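Uncharacterized protein (Bacteroides ovatus CL02T12C04, PDB 6PTM) probably hydrolyses the sulfated algal galactan carrageenan from its chain ends, as an exo-acting glycoside hydrolase of family GH42. Local coordinates at residues 745-749 against 750-754; 364-367 against 368-372; 446-449 against 450-454. All blocks are in the same frame, centred on the assembly; numbering follows the deposited sequence.

From the N terminus the chain meets contact 2 first, then contact 3 and last contact 1; they follow in series, none nested in or crossing another. Contact 2 closes one to two turns of helix 358-385, which leads to strand 391-394. Contact 3 closes the first turns of helix 448-460, between strands 421-423 and 466-471, and packs this start on helices 398-401, 486-498 and 579-590; its centre lies about 24 Å from that of contact 2. Contact 1 closes the tight turn after strand 742-747, joining it to strand 765-772 and to the loop at Leu143 and Lys144. It lies across the chain's centre from contact 2, their centres about 51 Å apart.

Contact 1 of 3, residues 745-749 against 750-754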
loop_
_atom_site.group_PDB
_atom_site.type_symbol
_atom_site.label_atom_id
_atom_site.label_comp_id
_atom_site.label_asym_id
_atom_site.label_seq_id
_atom_site.Cartn_x
_atom_site.Cartn_y
_atom_site.Cartn_z
ATOM N N VAL A 745 26.843 -9.535 -17.792
ATOM C CA VAL A 745 25.822 -8.743 -17.061
ATOM C C VAL A 745 25.445 -7.595 -17.990
ATOM O O VAL A 745 26.357 -6.934 -18.490
ATOM C CB VAL A 745 26.371 -8.253 -15.714
ATOM C CG1 VAL A 745 25.284 -7.562 -14.907
ATOM C CG2 VAL A 745 27.015 -9.375 -14.910
ATOM N N SER A 746 24.164 -7.444 -18.295
ATOM C CA SER A 746 23.632 -6.261 -19.002
ATOM C C SER A 746 22.415 -5.697 -18.254
ATOM O O SER A 746 21.784 -6.383 -17.425
ATOM C CB SER A 746 23.350 -6.592 -20.458
ATOM O OG SER A 746 22.317 -7.544 -20.541
ATOM N N GLU A 747 22.104 -4.459 -18.576
ATOM C CA GLU A 747 20.910 -3.715 -18.120
ATOM C C GLU A 747 19.723 -4.120 -18.996
ATOM O O GLU A 747 19.769 -3.907 -20.211
ATOM C CB GLU A 747 21.187 -2.220 -18.233
ATOM C CG GLU A 747 22.298 -1.766 -17.299
ATOM C CD GLU A 747 22.457 -0.264 -17.208
ATOM O OE1 GLU A 747 21.857 0.408 -18.018
ATOM O OE2 GLU A 747 23.184 0.202 -16.325
ATOM N N VAL A 748 18.669 -4.640 -18.387
ATOM C CA VAL A 748 17.451 -5.068 -19.144
ATOM C C VAL A 748 16.865 -3.864 -19.893
ATOM O O VAL A 748 16.567 -3.976 -21.093
ATOM C CB VAL A 748 16.434 -5.716 -18.195
ATOM C CG1 VAL A 748 15.073 -5.915 -18.867
ATOM C CG2 VAL A 748 17.001 -7.007 -17.644
ATOM N N LEU A 749 16.771 -2.715 -19.252
ATOM C CA LEU A 749 16.003 -1.583 -19.823
ATOM C C LEU A 749 16.808 -0.872 -20.919
ATOM O O LEU A 749 16.179 -0.200 -21.747
ATOM C CB LEU A 749 15.603 -0.624 -18.694
ATOM C CG LEU A 749 14.672 -1.216 -17.642
ATOM C CD1 LEU A 749 14.402 -0.211 -16.516
ATOM C CD2 LEU A 749 13.369 -1.692 -18.264
ATOM N N THR A 750 18.140 -0.955 -20.919
ATOM C CA THR A 750 18.984 -0.103 -21.796
ATOM C C THR A 750 19.724 -0.970 -22.808
ATOM O O THR A 750 20.112 -0.412 -23.837
ATOM C CB THR A 750 20.022 0.728 -21.032
ATOM O OG1 THR A 750 20.914 -0.109 -20.287
ATOM C CG2 THR A 750 19.390 1.762 -20.123
ATOM N N GLY A 751 19.889 -2.266 -22.518
ATOM C CA GLY A 751 20.800 -3.147 -23.245
ATOM C C GLY A 751 22.266 -2.854 -22.976
ATOM O O GLY A 751 23.070 -3.586 -23.513
ATOM N N LEU A 752 22.635 -1.864 -22.164
ATOM C CA LEU A 752 24.070 -1.579 -21.915
ATOM C C LEU A 752 24.716 -2.695 -21.087
ATOM O O LEU A 752 24.106 -3.243 -20.152
ATOM C CB LEU A 752 24.227 -0.239 -21.202
ATOM C CG LEU A 752 23.754 0.989 -21.992
ATOM C CD1 LEU A 752 23.617 2.172 -21.074
ATOM C CD2 LEU A 752 24.691 1.320 -23.156
ATOM N N LYS A 753 25.981 -2.943 -21.377
ATOM C CA LYS A 753 26.855 -3.842 -20.605
ATOM C C LYS A 753 26.968 -3.290 -19.180
ATOM O O LYS A 753 27.105 -2.072 -19.002
ATOM C CB LYS A 753 28.185 -3.926 -21.345
ATOM C CG LYS A 753 29.211 -4.881 -20.763
ATOM C CD LYS A 753 30.571 -4.700 -21.432
ATOM C CE LYS A 753 31.712 -5.367 -20.690
ATOM N NZ LYS A 753 32.527 -6.209 -21.607
ATOM N N SER A 754 26.919 -4.167 -18.187
ATOM C CA SER A 754 27.133 -3.806 -16.764
ATOM C C SER A 754 28.292 -4.644 -16.243
ATOM O O SER A 754 28.951 -5.268 -17.050
ATOM C CB SER A 754 25.875 -3.977 -15.957
ATOM O OG SER A 754 25.922 -3.188 -14.779
HETATM O O HOH W 1 29.319 -7.908 -18.350
HETATM O O HOH W 2 24.146 -1.475 -14.230
#
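Glu747 and Thr750 meet where the chain reverses after strand 742-747, an outermost strand of the C-terminal antiparallel sheet, and an ST turn is built into the returning limb. In the backbone, Ser754 N donates to Val745 O and Glu747 N to Leu752 O, both at 2.8 Å; between these bonds Ser746 and Lys753 form a single antiparallel bridge, a non-hydrogen-bonded pair. At the apex Glu747 O receives Gly751 N at 2.8 Å, with a weak second bond from Thr750 N. Gly751 takes a positive phi (71°), easy without a side chain. Thr750 holds OG1 between its own backbone N and carbonyl carbon (chi1 59°). From there OG1 donates to Glu747 OE1 at 2.5 Å, on the anti side of the carboxylate and 16° out of its plane. It also accepts from Leu752 N at 3.1 Å, the bond of the ST turn. Threonine suits the place because its hydroxyl gives and receives at once; a valine here would probably leave Glu747 OE1 and Leu752 N without these mates and the carboxylate freer to turn. Apolar contact is slight: Val745 CG1 rests on Ser754 CB at 3.8 Å, while Val748 and Leu749 turn away from 750-754 and rest on Val550. Water 2 links the two limbs, donating to Glu747 OE2 at 2.9 Å and accepting from Ser754 OG.

Contact 2 of 3, residues 364-367 against 368-372; sequences MAFN and MDRVT. With EDO (1,2-ethanediol), chain C.
Met364 O accepts Met368 N at 3.1 Å, the first of four successive helical i to i+4 bonds that run to Asn367 and Val371. Ala365 O likewise receives Asp369 N. The small methyl group of Ala365 lies against a bound ethanediol, probably from the crystallisation liquor, whose O1 donates to Asp369 OD1 at 2.7 Å, while OD2 of that carboxylate takes the indole N-H of Trp319. Phe366, its CG anti to the backbone N (chi1 159°), lays one ring face beneath Arg370: CG of the arginine stands 4.1 Å from the ring centroid of Phe366, a CH-pi contact. Although the guanidinium plane is only 16° from that of the ring, it is the aliphatic CG that covers the face. Asn367 meets the far end of the same arginine. Its OD1 accepts from Arg370 NE at 3.0 Å and from Arg370 NH1 at 2.9 Å, a side-on grip on one oxygen that lies 2° from the guanidinium plane. Asparagine serves here through both ends of its amide, since ND2 donates to Trp296 O; Arg370 NH2 reaches Asn259 OD1, so these buried polar groups find partners. Pairs spaced i to i+3 and i to i+4 are those one face of an alpha-helix brings together, here on helix 358-385 in the beta-alpha-beta crossover between the neighbouring parallel strands 288-292 and 391-394, consistent with the (beta/alpha)8 barrel of GH42.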
loop_
_atom_site.group_PDB
_atom_site.type_symbol
_atom_site.label_atom_id
_atom_site.label_comp_id
_atom_site.label_asym_id
_atom_site.label_seq_id
_atom_site.Cartn_x
_atom_site.Cartn_y
_atom_site.Cartn_z
ATOM N N MET A 364 -10.924 -5.109 22.038
ATOM C CA MET A 364 -10.170 -4.826 20.797
ATOM C C MET A 364 -10.513 -5.891 19.744
ATOM O O MET A 364 -10.657 -5.520 18.557
ATOM C CB MET A 364 -8.657 -4.780 21.039
ATOM C CG MET A 364 -8.200 -3.693 21.982
ATOM S SD MET A 364 -9.066 -2.142 21.780
ATOM C CE MET A 364 -8.318 -1.203 23.116
ATOM N N ALA A 365 -10.675 -7.154 20.166
ATOM C CA ALA A 365 -10.993 -8.295 19.286
ATOM C C ALA A 365 -12.407 -8.095 18.722
ATOM O O ALA A 365 -12.587 -8.225 17.501
ATOM C CB ALA A 365 -10.864 -9.583 20.070
ATOM N N PHE A 366 -13.349 -7.712 19.592
ATOM C CA PHE A 366 -14.736 -7.390 19.205
ATOM C C PHE A 366 -14.694 -6.215 18.216
ATOM O O PHE A 366 -15.397 -6.271 17.193
ATOM C CB PHE A 366 -15.625 -7.092 20.416
ATOM C CG PHE A 366 -16.849 -6.294 20.025
ATOM C CD1 PHE A 366 -17.855 -6.880 19.277
ATOM C CD2 PHE A 366 -16.971 -4.953 20.331
ATOM C CE1 PHE A 366 -18.952 -6.145 18.859
ATOM C CE2 PHE A 366 -18.080 -4.218 19.928
ATOM C CZ PHE A 366 -19.076 -4.822 19.197
ATOM N N ASN A 367 -13.913 -5.166 18.515
ATOM C CA ASN A 367 -13.933 -3.951 17.674
ATOM C C ASN A 367 -13.508 -4.361 16.241
ATOM O O ASN A 367 -14.135 -3.914 15.253
ATOM C CB ASN A 367 -13.053 -2.846 18.274
ATOM C CG ASN A 367 -13.316 -1.466 17.689
ATOM O OD1 ASN A 367 -14.451 -1.154 17.351
ATOM N ND2 ASN A 367 -12.287 -0.635 17.586
ATOM N N MET A 368 -12.481 -5.196 16.117
ATOM C CA MET A 368 -12.055 -5.715 14.803
ATOM C C MET A 368 -13.183 -6.492 14.122
ATOM O O MET A 368 -13.481 -6.174 12.947
ATOM C CB MET A 368 -10.843 -6.616 14.947
ATOM C CG MET A 368 -9.536 -5.846 15.091
ATOM S SD MET A 368 -8.262 -7.117 15.242
ATOM C CE MET A 368 -6.831 -6.098 15.587
ATOM N N ASP A 369 -13.776 -7.449 14.835
ATOM C CA ASP A 369 -14.825 -8.347 14.292
ATOM C C ASP A 369 -16.044 -7.524 13.872
ATOM O O ASP A 369 -16.576 -7.831 12.818
ATOM C CB ASP A 369 -15.127 -9.505 15.250
ATOM C CG ASP A 369 -13.961 -10.484 15.373
ATOM O OD1 ASP A 369 -12.967 -10.308 14.626
ATOM O OD2 ASP A 369 -14.047 -11.419 16.201
ATOM N N ARG A 370 -16.464 -6.504 14.615
ATOM C CA ARG A 370 -17.697 -5.783 14.218
ATOM C C ARG A 370 -17.374 -4.872 13.036
ATOM O O ARG A 370 -18.283 -4.537 12.262
ATOM C CB ARG A 370 -18.318 -4.972 15.356
ATOM C CG ARG A 370 -17.425 -3.871 15.908
ATOM C CD ARG A 370 -18.160 -2.580 16.032
ATOM N NE ARG A 370 -17.264 -1.540 16.525
ATOM C CZ ARG A 370 -17.635 -0.282 16.754
ATOM N NH1 ARG A 370 -16.735 0.583 17.196
ATOM N NH2 ARG A 370 -18.900 0.094 16.586
ATOM N N VAL A 371 -16.126 -4.421 12.942
ATOM C CA VAL A 371 -15.742 -3.578 11.782
ATOM C C VAL A 371 -15.695 -4.468 10.545
ATOM O O VAL A 371 -16.223 -4.066 9.509
ATOM C CB VAL A 371 -14.421 -2.822 12.037
ATOM C CG1 VAL A 371 -13.867 -2.244 10.747
ATOM C CG2 VAL A 371 -14.638 -1.744 13.096
ATOM N N THR A 372 -15.054 -5.645 10.648
ATOM C CA THR A 372 -15.058 -6.633 9.547
ATOM C C THR A 372 -16.512 -6.897 9.098
ATOM O O THR A 372 -16.789 -6.891 7.858
ATOM C CB THR A 372 -14.321 -7.907 9.975
ATOM O OG1 THR A 372 -12.963 -7.620 10.327
ATOM C CG2 THR A 372 -14.413 -8.967 8.911
HETATM C C1 EDO C . -10.212 -10.558 16.585
HETATM O O1 EDO C . -10.586 -11.354 15.498
HETATM C C2 EDO C . -9.150 -11.253 17.378
HETATM O O2 EDO C . -9.613 -12.357 18.125
#

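Contact 3 of 3, residues 446-449 against 450-454; sequences DWVE and ICMAY
Trp447 O accepts Cys451 N at 3.1 Å, an alpha-helical bond, but the next turn widens. Val448 O takes Ala453 N, five residues on, at 3.2 Å, with only a weak bond from Met452 N, and Glu449 O takes Tyr454 N at 3.1 Å: a pi-type turn. Ahead of it, Asp446 OD1 caps Val448 N at 3.3 Å from above the carboxylate plane, and water 3 joins Asp446 O to Ile450 N. Among the side chains, Cys451 lies beside the indole of Trp447. Cys451 CB is 3.7 Å from Trp447 CE3, and Cys451 SG meets the indole at its edge, 5.3 Å from the centroid of the six-membered ring; the thiol is small enough to sit there. Val448 and Met452 run alongside each other, Val448 CG1 touching Met452 CE at 4.0 Å, and the flexible methionine bends at its last torsion (chi3 75°) and reaches Trp400. Small Ala453 sets its CB 3.2 Å from Glu449 O. The polar ends turn to other parts, Glu449 OE1 to Ser426 N and Tyr454 OH to Asn423 and Asn468. This is a capped helix start with a pi-type turn, in the beta-alpha-beta crossover from strand 421-423 to strand 466-471.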
loop_
_atom_site.group_PDB
_atom_site.type_symbol
_atom_site.label_atom_id
_atom_site.label_comp_id
_atom_site.label_asym_id
_atom_site.label_seq_id
_atom_site.Cartn_x
_atom_site.Cartn_y
_atom_site.Cartn_z
ATOM N N ASP A 446 10.797 5.705 4.656
ATOM C CA ASP A 446 10.013 4.758 5.475
ATOM C C ASP A 446 9.568 3.634 4.529
ATOM O O ASP A 446 8.545 3.813 3.862
ATOM C CB ASP A 446 8.863 5.481 6.189
ATOM C CG ASP A 446 8.022 4.505 7.002
ATOM O OD1 ASP A 446 8.430 3.324 7.092
ATOM O OD2 ASP A 446 6.975 4.921 7.515
ATOM N N TRP A 447 10.320 2.532 4.496
ATOM C CA TRP A 447 10.135 1.364 3.594
ATOM C C TRP A 447 9.105 0.360 4.148
ATOM O O TRP A 447 8.860 -0.639 3.463
ATOM C CB TRP A 447 11.477 0.636 3.361
ATOM C CG TRP A 447 12.077 0.076 4.620
ATOM C CD1 TRP A 447 12.502 0.798 5.705
ATOM C CD2 TRP A 447 12.254 -1.308 4.985
ATOM N NE1 TRP A 447 12.958 -0.027 6.696
ATOM C CE2 TRP A 447 12.837 -1.327 6.281
ATOM C CE3 TRP A 447 12.012 -2.526 4.345
ATOM C CZ2 TRP A 447 13.129 -2.509 6.950
ATOM C CZ3 TRP A 447 12.342 -3.696 4.993
ATOM C CH2 TRP A 447 12.872 -3.687 6.281
ATOM N N VAL A 448 8.586 0.541 5.362
ATOM C CA VAL A 448 7.958 -0.572 6.138
ATOM C C VAL A 448 6.577 -0.908 5.536
ATOM O O VAL A 448 6.273 -2.107 5.419
ATOM C CB VAL A 448 7.881 -0.275 7.655
ATOM C CG1 VAL A 448 7.120 -1.354 8.386
ATOM C CG2 VAL A 448 9.261 -0.176 8.285
ATOM N N GLU A 449 5.770 0.091 5.165
ATOM C CA GLU A 449 4.425 -0.173 4.588
ATOM C C GLU A 449 4.537 -0.842 3.202
ATOM O O GLU A 449 3.874 -1.901 2.995
ATOM C CB GLU A 449 3.618 1.111 4.577
ATOM C CG GLU A 449 3.335 1.605 5.973
ATOM C CD GLU A 449 2.533 2.888 6.003
ATOM O OE1 GLU A 449 1.649 3.076 5.119
ATOM O OE2 GLU A 449 2.827 3.691 6.886
ATOM N N ILE A 450 5.315 -0.288 2.259
ATOM C CA ILE A 450 5.367 -0.833 0.864
ATOM C C ILE A 450 6.164 -2.149 0.786
ATOM O O ILE A 450 6.040 -2.834 -0.245
ATOM C CB ILE A 450 5.896 0.204 -0.132
ATOM C CG1 ILE A 450 7.304 0.702 0.193
ATOM C CG2 ILE A 450 4.907 1.358 -0.281
ATOM C CD1 ILE A 450 7.892 1.549 -0.931
ATOM N N CYS A 451 7.005 -2.479 1.772
ATOM C CA CYS A 451 7.708 -3.782 1.827
ATOM C C CYS A 451 6.951 -4.743 2.765
ATOM O O CYS A 451 6.298 -5.671 2.285
ATOM C CB CYS A 451 9.164 -3.622 2.219
ATOM S SG CYS A 451 10.139 -2.774 0.942
ATOM N N MET A 452 6.948 -4.482 4.060
ATOM C CA MET A 452 6.451 -5.468 5.058
ATOM C C MET A 452 4.926 -5.549 5.037
ATOM O O MET A 452 4.452 -6.664 4.973
ATOM C CB MET A 452 6.917 -5.165 6.475
ATOM C CG MET A 452 6.690 -6.346 7.360
ATOM S SD MET A 452 7.398 -6.104 9.006
ATOM C CE MET A 452 6.213 -4.974 9.735
ATOM N N ALA A 453 4.177 -4.447 5.037
ATOM C CA ALA A 453 2.689 -4.529 5.016
ATOM C C ALA A 453 2.192 -5.138 3.679
ATOM O O ALA A 453 1.272 -5.973 3.707
ATOM C CB ALA A 453 2.069 -3.185 5.282
ATOM N N TYR A 454 2.755 -4.727 2.535
ATOM C CA TYR A 454 2.450 -5.317 1.200
ATOM C C TYR A 454 2.692 -6.838 1.266
ATOM O O TYR A 454 1.850 -7.640 0.772
ATOM C CB TYR A 454 3.226 -4.536 0.123
ATOM C CG TYR A 454 2.557 -3.238 -0.286
ATOM C CD1 TYR A 454 1.550 -2.653 0.484
ATOM C CD2 TYR A 454 2.926 -2.582 -1.446
ATOM C CE1 TYR A 454 0.938 -1.474 0.098
ATOM C CE2 TYR A 454 2.326 -1.395 -1.839
ATOM C CZ TYR A 454 1.312 -0.854 -1.082
ATOM O OH TYR A 454 0.703 0.290 -1.511
HETATM O O HOH W 3 6.406 2.382 3.272
#